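Local atomic coordinates of Alr4995 protein (Nostoc sp., PDB entry 6LRF), a protein that acts as a bifunctional enzyme, an arginine dihydrolase and ornithine cyclodeaminase, and so probably converts arginine to ornithine and then ornithine to proline. Residues B[364-369]-B[436-441]; B[371-376]-B[426-431]; B[395-400]-B[417-422]; B[408-413]-B[432-437]. All blocks are in the same frame, centred on the assembly; numbering follows the deposited sequence.

Contact 1: residues B[364-369]-B[436-441]; sequences DAKLEP and DVLGIR
A365 and L438 meet in the loops that lead into the two outermost strands of a mixed seven-stranded sheet, 366-369 and 440-442, whose approach is consistent with a sheet curled toward a barrel. The tight part is backbone-rich. A365 CA lies 3.2 Å from L438 O, a CH...O contact, and its methyl rests against the same oxygen, with A365 CB at 3.3 Å. G439, at positive phi, has only its CA to bring up to D364, while the CB of L438 lies by D364 O. R391 joins both pieces through backbone bonds to A365 and G439, and pairs with the carboxylate of D364. One water bridges the two backbones, accepting from K366 N (2.9 Å) and donating to L438 O (2.8 Å).

The other flank is looser. The exposed K366 chain, bent at chi2 (-133°) and chi3, crosses the buried D436 side chain at a slant and stops short of a salt bridge, NZ being 4.2 Å from OD2. A second water spans that gap, and H340 NE2 is a further partner of OD2. The other carboxylate oxygen turns back on its own chain: V437 N donates to D436 OD1 over 2.6 Å, on the anti side, 15° out of the carboxylate plane.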
loop_
_atom_site.group_PDB
_atom_site.type_symbol
_atom_site.label_atom_id
_atom_site.label_comp_id
_atom_site.label_asym_id
_atom_site.label_seq_id
_atom_site.Cartn_x
_atom_site.Cartn_y
_atom_site.Cartn_z
ATOM N N ASP B 364 -30.122 24.190 33.567
ATOM C CA ASP B 364 -29.392 23.132 34.262
ATOM C C ASP B 364 -29.405 21.852 33.437
ATOM O O ASP B 364 -30.392 21.562 32.759
ATOM C CB ASP B 364 -30.000 22.860 35.647
ATOM C CG ASP B 364 -29.857 24.045 36.593
ATOM O OD1 ASP B 364 -29.047 24.962 36.308
ATOM O OD2 ASP B 364 -30.555 24.054 37.630
ATOM N N ALA B 365 -28.312 21.094 33.488
ATOM C CA ALA B 365 -28.284 19.784 32.855
ATOM C C ALA B 365 -29.341 18.898 33.508
ATOM O O ALA B 365 -29.542 18.952 34.719
ATOM C CB ALA B 365 -26.896 19.159 32.976
ATOM N N LYS B 366 -30.024 18.082 32.720
ATOM C CA LYS B 366 -30.987 17.140 33.283
ATOM C C LYS B 366 -30.276 15.918 33.848
ATOM O O LYS B 366 -29.337 15.415 33.241
ATOM C CB LYS B 366 -32.004 16.720 32.224
ATOM C CG LYS B 366 -32.519 17.906 31.416
ATOM C CD LYS B 366 -34.041 17.918 31.270
ATOM C CE LYS B 366 -34.506 16.921 30.214
ATOM N NZ LYS B 366 -35.829 17.326 29.633
ATOM N N LEU B 367 -30.717 15.454 35.014
ATOM C CA LEU B 367 -30.091 14.322 35.665
ATOM C C LEU B 367 -31.068 13.170 35.817
ATOM O O LEU B 367 -32.241 13.386 36.134
ATOM C CB LEU B 367 -29.564 14.730 37.038
ATOM C CG LEU B 367 -28.599 15.906 37.114
ATOM C CD1 LEU B 367 -28.340 16.241 38.580
ATOM C CD2 LEU B 367 -27.285 15.567 36.414
ATOM N N GLU B 368 -30.592 11.947 35.580
ATOM C CA GLU B 368 -31.376 10.746 35.852
ATOM C C GLU B 368 -30.534 9.753 36.655
ATOM O O GLU B 368 -29.319 9.676 36.470
ATOM C CB GLU B 368 -31.871 10.108 34.549
ATOM C CG GLU B 368 -32.978 10.885 33.858
ATOM C CD GLU B 368 -34.216 11.042 34.731
ATOM O OE1 GLU B 368 -34.501 10.122 35.527
ATOM O OE2 GLU B 368 -34.905 12.086 34.630
ATOM N N PRO B 369 -31.167 8.994 37.559
ATOM C CA PRO B 369 -30.350 8.107 38.392
ATOM C C PRO B 369 -29.959 6.818 37.690
ATOM O O PRO B 369 -30.725 6.285 36.910
ATOM C CB PRO B 369 -31.263 7.806 39.579
ATOM C CG PRO B 369 -32.651 7.879 38.997
ATOM C CD PRO B 369 -32.583 9.006 37.983
ATOM N N ASP B 436 -29.773 13.970 28.065
ATOM C CA ASP B 436 -30.102 15.070 27.156
ATOM C C ASP B 436 -28.853 15.919 26.883
ATOM O O ASP B 436 -27.725 15.435 27.025
ATOM C CB ASP B 436 -31.245 15.925 27.728
ATOM C CG ASP B 436 -32.093 16.591 26.641
ATOM O OD1 ASP B 436 -31.591 17.522 25.963
ATOM O OD2 ASP B 436 -33.269 16.195 26.480
ATOM N N VAL B 437 -29.039 17.169 26.470
ATOM C CA VAL B 437 -27.916 17.983 26.004
ATOM C C VAL B 437 -27.951 19.406 26.546
ATOM O O VAL B 437 -27.262 20.285 26.046
ATOM C CB VAL B 437 -27.870 18.047 24.441
ATOM C CG1 VAL B 437 -27.595 16.657 23.838
ATOM C CG2 VAL B 437 -29.174 18.618 23.880
ATOM N N LEU B 438 -28.757 19.637 27.572
ATOM C CA LEU B 438 -28.788 20.942 28.225
ATOM C C LEU B 438 -27.687 21.099 29.266
ATOM O O LEU B 438 -27.230 20.119 29.849
ATOM C CB LEU B 438 -30.146 21.169 28.898
ATOM C CG LEU B 438 -31.359 21.222 27.975
ATOM C CD1 LEU B 438 -32.635 21.307 28.806
ATOM C CD2 LEU B 438 -31.215 22.413 27.059
ATOM N N GLY B 439 -27.263 22.337 29.487
ATOM C CA GLY B 439 -26.363 22.657 30.575
ATOM C C GLY B 439 -25.005 22.008 30.443
ATOM O O GLY B 439 -24.421 21.564 31.429
ATOM N N ILE B 440 -24.504 21.945 29.214
ATOM C CA ILE B 440 -23.176 21.395 28.946
ATOM C C ILE B 440 -22.436 22.322 27.999
ATOM O O ILE B 440 -22.970 22.723 26.967
ATOM C CB ILE B 440 -23.258 19.987 28.330
ATOM C CG1 ILE B 440 -24.125 19.072 29.190
ATOM C CG2 ILE B 440 -21.840 19.380 28.156
ATOM C CD1 ILE B 440 -24.795 17.947 28.436
ATOM N N ARG B 441 -21.207 22.674 28.340
ATOM C CA ARG B 441 -20.389 23.440 27.411
ATOM C C ARG B 441 -18.953 22.933 27.454
ATOM O O ARG B 441 -18.520 22.327 28.437
ATOM C CB ARG B 441 -20.446 24.936 27.732
ATOM C CG ARG B 441 -19.809 25.318 29.060
ATOM C CD ARG B 441 -20.141 26.765 29.386
ATOM N NE ARG B 441 -19.498 27.221 30.617
ATOM C CZ ARG B 441 -19.815 28.349 31.252
ATOM N NH1 ARG B 441 -19.179 28.688 32.360
ATOM N NH2 ARG B 441 -20.770 29.131 30.775
HETATM O O HOH W 1 -29.029 17.949 29.992
HETATM O O HOH W 2 -35.414 18.192 26.945
#

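Contact 2: residues B[371-376]-B[426-431]; sequences IQDGVA and DLKAGE
D373 and A429 form the straighter of two hydrogen bonds between a pair of loops, each built round a type II beta turn (Q372-V375 and K428-E431). A429 N donates to D373 OD1 over 3.0 Å at 177°, meeting the oxygen nearly along its C-O axis. The second bond is between backbones: G374 N reaches L427 O at 2.8 Å, tilted 32° from the carbonyl plane. Within its own turn, K428 N is held by the anti lone pair of E431 OE1 (2.8 Å), an oxygen that also pairs with K422.

Any pull between the opposite charges is probably weak. The K428 chain slants across the D373 carboxylate with its CD 3.9 Å from OD1, but NZ stays 5.1 Å from OD2.

The apolar contact is at one end, where L427 CD1 presses on A376 CB at 3.6 Å. Separately, A429 CB is in van der Waals contact with I371 O, at 3.8 Å. Behind the first loop, helix 554-567 of the Rossmann-like region is bonded through N562 to A376 N and through R565 to G374 O.

The amide N-H thus fixes the D373 carboxylate in place, the lysine could add at most a weak long-range attraction, and the two turns are joined mainly by directional backbone donors.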
loop_
_atom_site.group_PDB
_atom_site.type_symbol
_atom_site.label_atom_id
_atom_site.label_comp_id
_atom_site.label_asym_id
_atom_site.label_seq_id
_atom_site.Cartn_x
_atom_site.Cartn_y
_atom_site.Cartn_z
ATOM N N ILE B 371 -29.829 3.007 37.896
ATOM C CA ILE B 371 -30.607 2.059 38.697
ATOM C C ILE B 371 -30.007 0.650 38.714
ATOM O O ILE B 371 -30.297 -0.147 39.597
ATOM C CB ILE B 371 -32.073 1.965 38.221
ATOM C CG1 ILE B 371 -32.155 1.626 36.732
ATOM C CG2 ILE B 371 -32.842 3.259 38.543
ATOM C CD1 ILE B 371 -33.532 1.819 36.173
ATOM N N GLN B 372 -29.158 0.358 37.741
ATOM C CA GLN B 372 -28.538 -0.957 37.596
ATOM C C GLN B 372 -27.028 -0.758 37.459
ATOM O O GLN B 372 -26.592 -0.030 36.562
ATOM C CB GLN B 372 -29.133 -1.664 36.375
ATOM C CG GLN B 372 -28.608 -3.032 36.079
ATOM C CD GLN B 372 -29.291 -3.642 34.864
ATOM O OE1 GLN B 372 -30.277 -3.098 34.345
ATOM N NE2 GLN B 372 -28.764 -4.773 34.393
ATOM N N ASP B 373 -26.240 -1.342 38.366
ATOM C CA ASP B 373 -24.778 -1.229 38.314
ATOM C C ASP B 373 -24.224 -1.382 36.888
ATOM O O ASP B 373 -24.567 -2.334 36.199
ATOM C CB ASP B 373 -24.122 -2.289 39.202
ATOM C CG ASP B 373 -23.968 -1.844 40.635
ATOM O OD1 ASP B 373 -24.535 -0.793 41.018
ATOM O OD2 ASP B 373 -23.278 -2.568 41.383
ATOM N N GLY B 374 -23.378 -0.447 36.456
ATOM C CA GLY B 374 -22.738 -0.550 35.150
ATOM C C GLY B 374 -23.657 -0.285 33.963
ATOM O O GLY B 374 -23.361 -0.699 32.853
ATOM N N VAL B 375 -24.773 0.405 34.196
ATOM C CA VAL B 375 -25.713 0.743 33.123
ATOM C C VAL B 375 -26.104 2.207 33.301
ATOM O O VAL B 375 -26.482 2.609 34.386
ATOM C CB VAL B 375 -26.970 -0.164 33.149
ATOM C CG1 VAL B 375 -28.019 0.308 32.139
ATOM C CG2 VAL B 375 -26.599 -1.630 32.886
ATOM N N ALA B 376 -25.976 3.022 32.257
ATOM C CA ALA B 376 -26.364 4.432 32.358
ATOM C C ALA B 376 -27.856 4.553 32.057
ATOM O O ALA B 376 -28.413 3.692 31.370
ATOM C CB ALA B 376 -25.544 5.292 31.404
ATOM N N ASP B 426 -18.353 1.288 35.291
ATOM C CA ASP B 426 -18.036 1.779 36.644
ATOM C C ASP B 426 -19.160 2.574 37.304
ATOM O O ASP B 426 -18.982 3.086 38.410
ATOM C CB ASP B 426 -16.785 2.663 36.634
ATOM C CG ASP B 426 -15.514 1.892 36.283
ATOM O OD1 ASP B 426 -15.487 0.651 36.435
ATOM O OD2 ASP B 426 -14.529 2.547 35.875
ATOM N N LEU B 427 -20.302 2.712 36.629
ATOM C CA LEU B 427 -21.418 3.449 37.224
ATOM C C LEU B 427 -22.060 2.606 38.319
ATOM O O LEU B 427 -22.197 1.395 38.173
ATOM C CB LEU B 427 -22.452 3.827 36.163
ATOM C CG LEU B 427 -22.023 4.830 35.096
ATOM C CD1 LEU B 427 -23.082 4.923 33.997
ATOM C CD2 LEU B 427 -21.769 6.179 35.707
ATOM N N LYS B 428 -22.453 3.247 39.412
ATOM C CA LYS B 428 -23.105 2.539 40.515
ATOM C C LYS B 428 -24.549 2.991 40.708
ATOM O O LYS B 428 -24.841 4.187 40.608
ATOM C CB LYS B 428 -22.323 2.758 41.812
ATOM C CG LYS B 428 -20.937 2.135 41.804
ATOM C CD LYS B 428 -21.029 0.617 41.961
ATOM C CE LYS B 428 -19.649 -0.023 42.181
ATOM N NZ LYS B 428 -18.838 -0.107 40.923
ATOM N N ALA B 429 -25.441 2.039 40.991
ATOM C CA ALA B 429 -26.828 2.349 41.329
ATOM C C ALA B 429 -26.907 3.523 42.322
ATOM O O ALA B 429 -26.166 3.575 43.308
ATOM C CB ALA B 429 -27.529 1.104 41.893
ATOM N N GLY B 430 -27.771 4.488 42.025
ATOM C CA GLY B 430 -27.913 5.651 42.874
ATOM C C GLY B 430 -27.237 6.896 42.337
ATOM O O GLY B 430 -27.638 8.014 42.665
ATOM N N GLU B 431 -26.205 6.728 41.516
ATOM C CA GLU B 431 -25.509 7.900 40.979
ATOM C C GLU B 431 -26.404 8.663 40.007
ATOM O O GLU B 431 -27.184 8.063 39.263
ATOM C CB GLU B 431 -24.202 7.502 40.285
ATOM C CG GLU B 431 -23.144 6.946 41.220
ATOM C CD GLU B 431 -21.762 6.860 40.566
ATOM O OE1 GLU B 431 -21.499 5.865 39.845
ATOM O OE2 GLU B 431 -20.936 7.775 40.786
#

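Contact 3: residues B[395-400]-B[417-422]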
loop_
_atom_site.group_PDB
_atom_site.type_symbol
_atom_site.label_atom_id
_atom_site.label_comp_id
_atom_site.label_asym_id
_atom_site.label_seq_id
_atom_site.Cartn_x
_atom_site.Cartn_y
_atom_site.Cartn_z
ATOM N N GLN B 395 -25.163 26.747 38.456
ATOM C CA GLN B 395 -23.731 26.901 38.653
ATOM C C GLN B 395 -22.943 25.982 37.695
ATOM O O GLN B 395 -23.257 24.794 37.578
ATOM C CB GLN B 395 -23.408 26.611 40.124
ATOM C CG GLN B 395 -21.960 26.789 40.564
ATOM C CD GLN B 395 -21.795 26.636 42.085
ATOM O OE1 GLN B 395 -21.429 25.561 42.581
ATOM N NE2 GLN B 395 -22.059 27.719 42.826
ATOM N N TRP B 396 -21.951 26.539 36.996
ATOM C CA TRP B 396 -21.117 25.761 36.069
ATOM C C TRP B 396 -19.948 25.096 36.796
ATOM O O TRP B 396 -19.180 25.754 37.481
ATOM C CB TRP B 396 -20.592 26.634 34.928
ATOM C CG TRP B 396 -21.657 27.054 33.972
ATOM C CD1 TRP B 396 -22.339 28.236 33.971
ATOM C CD2 TRP B 396 -22.169 26.295 32.871
ATOM N NE1 TRP B 396 -23.246 28.258 32.941
ATOM C CE2 TRP B 396 -23.164 27.077 32.252
ATOM C CE3 TRP B 396 -21.882 25.028 32.346
ATOM C CZ2 TRP B 396 -23.863 26.644 31.129
ATOM C CZ3 TRP B 396 -22.588 24.589 31.234
ATOM C CH2 TRP B 396 -23.563 25.396 30.636
ATOM N N ILE B 397 -19.845 23.780 36.615
ATOM C CA ILE B 397 -18.938 22.894 37.343
ATOM C C ILE B 397 -18.012 22.154 36.381
ATOM O O ILE B 397 -18.486 21.552 35.412
ATOM C CB ILE B 397 -19.733 21.831 38.148
ATOM C CG1 ILE B 397 -20.760 22.499 39.062
ATOM C CG2 ILE B 397 -18.801 20.924 38.911
ATOM C CD1 ILE B 397 -20.160 23.545 39.975
ATOM N N LYS B 398 -16.712 22.151 36.663
ATOM C CA LYS B 398 -15.743 21.449 35.812
ATOM C C LYS B 398 -15.808 19.922 35.979
ATOM O O LYS B 398 -15.815 19.411 37.099
ATOM C CB LYS B 398 -14.328 21.965 36.107
ATOM C CG LYS B 398 -13.195 21.163 35.477
ATOM C CD LYS B 398 -12.846 21.629 34.063
ATOM C CE LYS B 398 -11.786 20.710 33.428
ATOM N NZ LYS B 398 -10.445 21.359 33.285
ATOM N N VAL B 399 -15.877 19.196 34.863
ATOM C CA VAL B 399 -15.913 17.732 34.906
ATOM C C VAL B 399 -14.486 17.181 35.101
ATOM O O VAL B 399 -13.561 17.591 34.390
ATOM C CB VAL B 399 -16.546 17.123 33.608
ATOM C CG1 VAL B 399 -16.553 15.593 33.654
ATOM C CG2 VAL B 399 -17.957 17.675 33.375
ATOM N N GLU B 400 -14.325 16.273 36.070
ATOM C CA GLU B 400 -13.040 15.644 36.375
ATOM C C GLU B 400 -12.876 14.277 35.699
ATOM O O GLU B 400 -13.869 13.622 35.342
ATOM C CB GLU B 400 -12.876 15.481 37.886
ATOM C CG GLU B 400 -12.689 16.796 38.619
ATOM C CD GLU B 400 -12.553 16.609 40.120
ATOM O OE1 GLU B 400 -12.427 15.447 40.569
ATOM O OE2 GLU B 400 -12.578 17.629 40.845
ATOM N N LEU B 417 -20.063 20.139 45.081
ATOM C CA LEU B 417 -20.526 19.401 43.912
ATOM C C LEU B 417 -19.377 18.770 43.152
ATOM O O LEU B 417 -18.395 19.429 42.856
ATOM C CB LEU B 417 -21.289 20.330 42.972
ATOM C CG LEU B 417 -22.749 20.585 43.292
ATOM C CD1 LEU B 417 -23.238 21.731 42.426
ATOM C CD2 LEU B 417 -23.552 19.321 43.035
ATOM N N LEU B 418 -19.505 17.494 42.828
ATOM C CA LEU B 418 -18.488 16.825 42.043
ATOM C C LEU B 418 -19.062 16.280 40.733
ATOM O O LEU B 418 -20.062 15.551 40.739
ATOM C CB LEU B 418 -17.865 15.693 42.854
ATOM C CG LEU B 418 -16.855 14.843 42.098
ATOM C CD1 LEU B 418 -15.645 15.688 41.659
ATOM C CD2 LEU B 418 -16.444 13.687 42.988
ATOM N N ALA B 419 -18.436 16.654 39.616
ATOM C CA ALA B 419 -18.814 16.125 38.302
ATOM C C ALA B 419 -17.676 15.254 37.790
ATOM O O ALA B 419 -16.542 15.708 37.672
ATOM C CB ALA B 419 -19.125 17.247 37.322
ATOM N N GLN B 420 -17.992 13.997 37.510
ATOM C CA GLN B 420 -16.999 12.977 37.187
ATOM C C GLN B 420 -17.342 12.215 35.918
ATOM O O GLN B 420 -18.390 11.592 35.822
ATOM C CB GLN B 420 -16.905 11.946 38.311
ATOM C CG GLN B 420 -15.745 12.047 39.244
ATOM C CD GLN B 420 -15.874 11.024 40.362
ATOM O OE1 GLN B 420 -16.964 10.816 40.907
ATOM N NE2 GLN B 420 -14.772 10.363 40.691
ATOM N N CYS B 421 -16.416 12.215 34.980
ATOM C CA CYS B 421 -16.481 11.348 33.832
ATOM C C CYS B 421 -16.199 9.886 34.247
ATOM O O CYS B 421 -15.158 9.574 34.825
ATOM C CB CYS B 421 -15.472 11.852 32.818
ATOM S SG CYS B 421 -15.700 11.297 31.207
ATOM N N LYS B 422 -17.140 8.997 33.976
ATOM C CA LYS B 422 -16.988 7.589 34.340
ATOM C C LYS B 422 -17.328 6.727 33.148
ATOM O O LYS B 422 -18.284 7.020 32.429
ATOM C CB LYS B 422 -17.900 7.206 35.507
ATOM C CG LYS B 422 -17.527 7.779 36.869
ATOM C CD LYS B 422 -18.544 7.307 37.886
ATOM C CE LYS B 422 -17.957 7.050 39.258
ATOM N NZ LYS B 422 -18.800 6.036 40.001
HETATM O O HOH W 3 -16.381 18.808 39.491
#
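E400 makes both direct hydrogen bonds of this contact with its backbone, both toward strand 416-422, at the residues before and after Q420. Its N donates to A419 O over 2.8 Å at 174°, and its O accepts from C421 N at 2.9 Å. A419 O is also approached by the CA-H of V399. One step earlier, the strands are joined through a water that takes a hydrogen bond from A419 N (3.0 Å) and gives one to K398 O.

This is a parallel pair inside an otherwise largely antiparallel mixed sheet. The chain leaves strand 395-400, passes beyond the place of its parallel neighbour to form 407-413, and then turns back to lay 416-422 between the two. The two strand directions differ by 36°, and the backbones spread apart from V399 back toward Q395.

On the E400 face, the extended glutamate crosses L418 at about a right angle, its OE1 3.4 Å from CD1, a carboxylate lying against a methyl. V399 sends CG1 anti to its backbone N (chi1 179°), which brings that methyl to 3.6 Å from C421 N and 4.0 Å from C421 CB. Its other branch, CG2, faces the methyl of A419. I397 CG2 meets A419 CB from the spread end, at 4.0 Å. Farther out, I397 CG1 rests 4.2 Å from CD1 of L417, whose side chain also touches I392.

Contact 4: residues B[408-413]-B[432-437]; sequences IAITQT and QVIVDV
The peptide groups of I408 and Q432 are the flat groups through which these strands meet, each engaged at its carbonyl oxygen. I408 O is met end-on by I434 N at 3.1 Å, and also has the CG1 methyl of V433 and CG1 of I434 beside it. Q432 O takes I410 N at 2.8 Å, the donor sitting 18° out of the carbonyl plane. A CA-H group comes up to each of the same oxygens: V433 CA stands 3.4 Å from I408 O, and A409 CA only 3.2 Å from Q432 O. The side-chain amide of Q432 turns away from the pair and lies against L367 and P369 of the edge strand.

A409 and V433 form an antiparallel non-hydrogen-bonded pair with side chains on one face of the mixed sheet, in which 407-413 lies between 432-435 and 416-422; their contact is a modest 4.4 Å between CB and CG2. The strands are strongly twisted, at 134° between their directions. Past the pair, a water is inserted into the ladder, accepting from I408 N and donating to I434 O in place of a direct bond.

I434 packs against both isoleucines of its partner strand. Its fully stretched outer chain (chi2 -176°) carries CD1 to 3.8 Å from I408 CG2, while its CG1 lies 4.1 Å from I410 CG1. L367 lies against both I410 and I434, and Y381 against I408.

I408 N and O, I410 N, Q432 O, and I434 N and O are thus paired with one another or with the water, so the contact combines directional bonds with a buried layer of isoleucine branches.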
loop_
_atom_site.group_PDB
_atom_site.type_symbol
_atom_site.label_atom_id
_atom_site.label_comp_id
_atom_site.label_asym_id
_atom_site.label_seq_id
_atom_site.Cartn_x
_atom_site.Cartn_y
_atom_site.Cartn_z
ATOM N N ILE B 408 -21.321 11.285 32.464
ATOM C CA ILE B 408 -20.909 12.254 33.472
ATOM C C ILE B 408 -21.790 12.102 34.703
ATOM O O ILE B 408 -22.998 12.318 34.642
ATOM C CB ILE B 408 -20.977 13.680 32.925
ATOM C CG1 ILE B 408 -20.070 13.796 31.692
ATOM C CG2 ILE B 408 -20.556 14.695 33.982
ATOM C CD1 ILE B 408 -20.036 15.191 31.103
ATOM N N ALA B 409 -21.177 11.701 35.815
ATOM C CA ALA B 409 -21.897 11.486 37.062
ATOM C C ALA B 409 -21.732 12.711 37.959
ATOM O O ALA B 409 -20.668 13.315 38.022
ATOM C CB ALA B 409 -21.395 10.221 37.766
ATOM N N ILE B 410 -22.808 13.083 38.638
ATOM C CA ILE B 410 -22.838 14.272 39.470
ATOM C C ILE B 410 -23.147 13.816 40.871
ATOM O O ILE B 410 -24.101 13.061 41.084
ATOM C CB ILE B 410 -23.930 15.294 39.033
ATOM C CG1 ILE B 410 -23.814 15.619 37.547
ATOM C CG2 ILE B 410 -23.846 16.578 39.877
ATOM C CD1 ILE B 410 -22.481 16.262 37.182
ATOM N N THR B 411 -22.357 14.273 41.829
ATOM C CA THR B 411 -22.656 13.962 43.211
ATOM C C THR B 411 -22.358 15.158 44.138
ATOM O O THR B 411 -21.518 16.021 43.836
ATOM C CB THR B 411 -21.891 12.684 43.653
ATOM O OG1 THR B 411 -22.163 12.415 45.035
ATOM C CG2 THR B 411 -20.410 12.843 43.454
ATOM N N GLN B 412 -23.108 15.240 45.234
ATOM C CA GLN B 412 -22.857 16.234 46.274
ATOM C C GLN B 412 -21.930 15.577 47.310
ATOM O O GLN B 412 -22.203 14.481 47.780
ATOM C CB GLN B 412 -24.175 16.719 46.915
ATOM C CG GLN B 412 -24.016 17.798 47.990
ATOM C CD GLN B 412 -23.574 19.161 47.437
ATOM O OE1 GLN B 412 -24.109 19.655 46.441
ATOM N NE2 GLN B 412 -22.595 19.772 48.094
ATOM N N THR B 413 -20.820 16.233 47.627
ATOM C CA THR B 413 -19.839 15.667 48.554
ATOM C C THR B 413 -19.587 16.667 49.682
ATOM O O THR B 413 -20.005 17.830 49.566
ATOM C CB THR B 413 -18.507 15.355 47.835
ATOM O OG1 THR B 413 -17.738 16.561 47.737
ATOM C CG2 THR B 413 -18.761 14.781 46.443
ATOM N N GLN B 432 -26.293 9.985 40.033
ATOM C CA GLN B 432 -27.000 10.850 39.093
ATOM C C GLN B 432 -26.151 11.079 37.840
ATOM O O GLN B 432 -24.985 11.452 37.927
ATOM C CB GLN B 432 -27.340 12.189 39.749
ATOM C CG GLN B 432 -28.326 12.074 40.902
ATOM C CD GLN B 432 -29.708 11.669 40.436
ATOM O OE1 GLN B 432 -30.216 12.185 39.436
ATOM N NE2 GLN B 432 -30.329 10.737 41.159
ATOM N N VAL B 433 -26.753 10.860 36.681
ATOM C CA VAL B 433 -26.044 10.940 35.425
ATOM C C VAL B 433 -26.730 11.933 34.475
ATOM O O VAL B 433 -27.949 11.937 34.344
ATOM C CB VAL B 433 -25.933 9.531 34.776
ATOM C CG1 VAL B 433 -25.561 9.633 33.309
ATOM C CG2 VAL B 433 -24.892 8.681 35.541
ATOM N N ILE B 434 -25.932 12.788 33.836
ATOM C CA ILE B 434 -26.431 13.738 32.850
ATOM C C ILE B 434 -27.032 13.042 31.636
ATOM O O ILE B 434 -26.413 12.145 31.035
ATOM C CB ILE B 434 -25.302 14.687 32.413
ATOM C CG1 ILE B 434 -24.850 15.486 33.632
ATOM C CG2 ILE B 434 -25.753 15.600 31.268
ATOM C CD1 ILE B 434 -23.844 16.502 33.337
ATOM N N VAL B 435 -28.266 13.434 31.311
ATOM C CA VAL B 435 -28.974 12.960 30.121
ATOM C C VAL B 435 -29.338 14.187 29.302
ATOM O O VAL B 435 -29.226 15.315 29.795
ATOM C CB VAL B 435 -30.251 12.164 30.450
ATOM C CG1 VAL B 435 -29.921 10.925 31.276
ATOM C CG2 VAL B 435 -31.253 13.051 31.181
ATOM N N ASP B 436 -29.773 13.970 28.065
ATOM C CA ASP B 436 -30.102 15.070 27.156
ATOM C C ASP B 436 -28.853 15.919 26.883
ATOM O O ASP B 436 -27.725 15.435 27.025
ATOM C CB ASP B 436 -31.245 15.925 27.728
ATOM C CG ASP B 436 -32.093 16.591 26.641
ATOM O OD1 ASP B 436 -31.591 17.522 25.963
ATOM O OD2 ASP B 436 -33.269 16.195 26.480
ATOM N N VAL B 437 -29.039 17.169 26.470
ATOM C CA VAL B 437 -27.916 17.983 26.004
ATOM C C VAL B 437 -27.951 19.406 26.546
ATOM O O VAL B 437 -27.262 20.285 26.046
ATOM C CB VAL B 437 -27.870 18.047 24.441
ATOM C CG1 VAL B 437 -27.595 16.657 23.838
ATOM C CG2 VAL B 437 -29.174 18.618 23.880
HETATM O O HOH W 4 -23.687 11.429 30.949
#

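Overall arrangement
All four contacts belong to one mixed-sheet region, and no ligand is bound in this crystal form. Contacts 1 and 4, centres about 7 Å apart, share D436 and V437, and strand 432-435 is bonded to 366-369 through E368 O to V433 N (2.8 Å). Contact 4 adjoins contact 3, about 8 Å between centres, through the pairing of 407-413 with 416-422. Contact 2 lies at the loop end, with its centre about 17 Å from those of contacts 1 and 3 and about 12 Å from that of contact 4, yet E431 OE1 reaches K422 NZ in a 2.7 Å salt bridge. R441 of contact 1 also makes a cation-pi contact with W396 of contact 3.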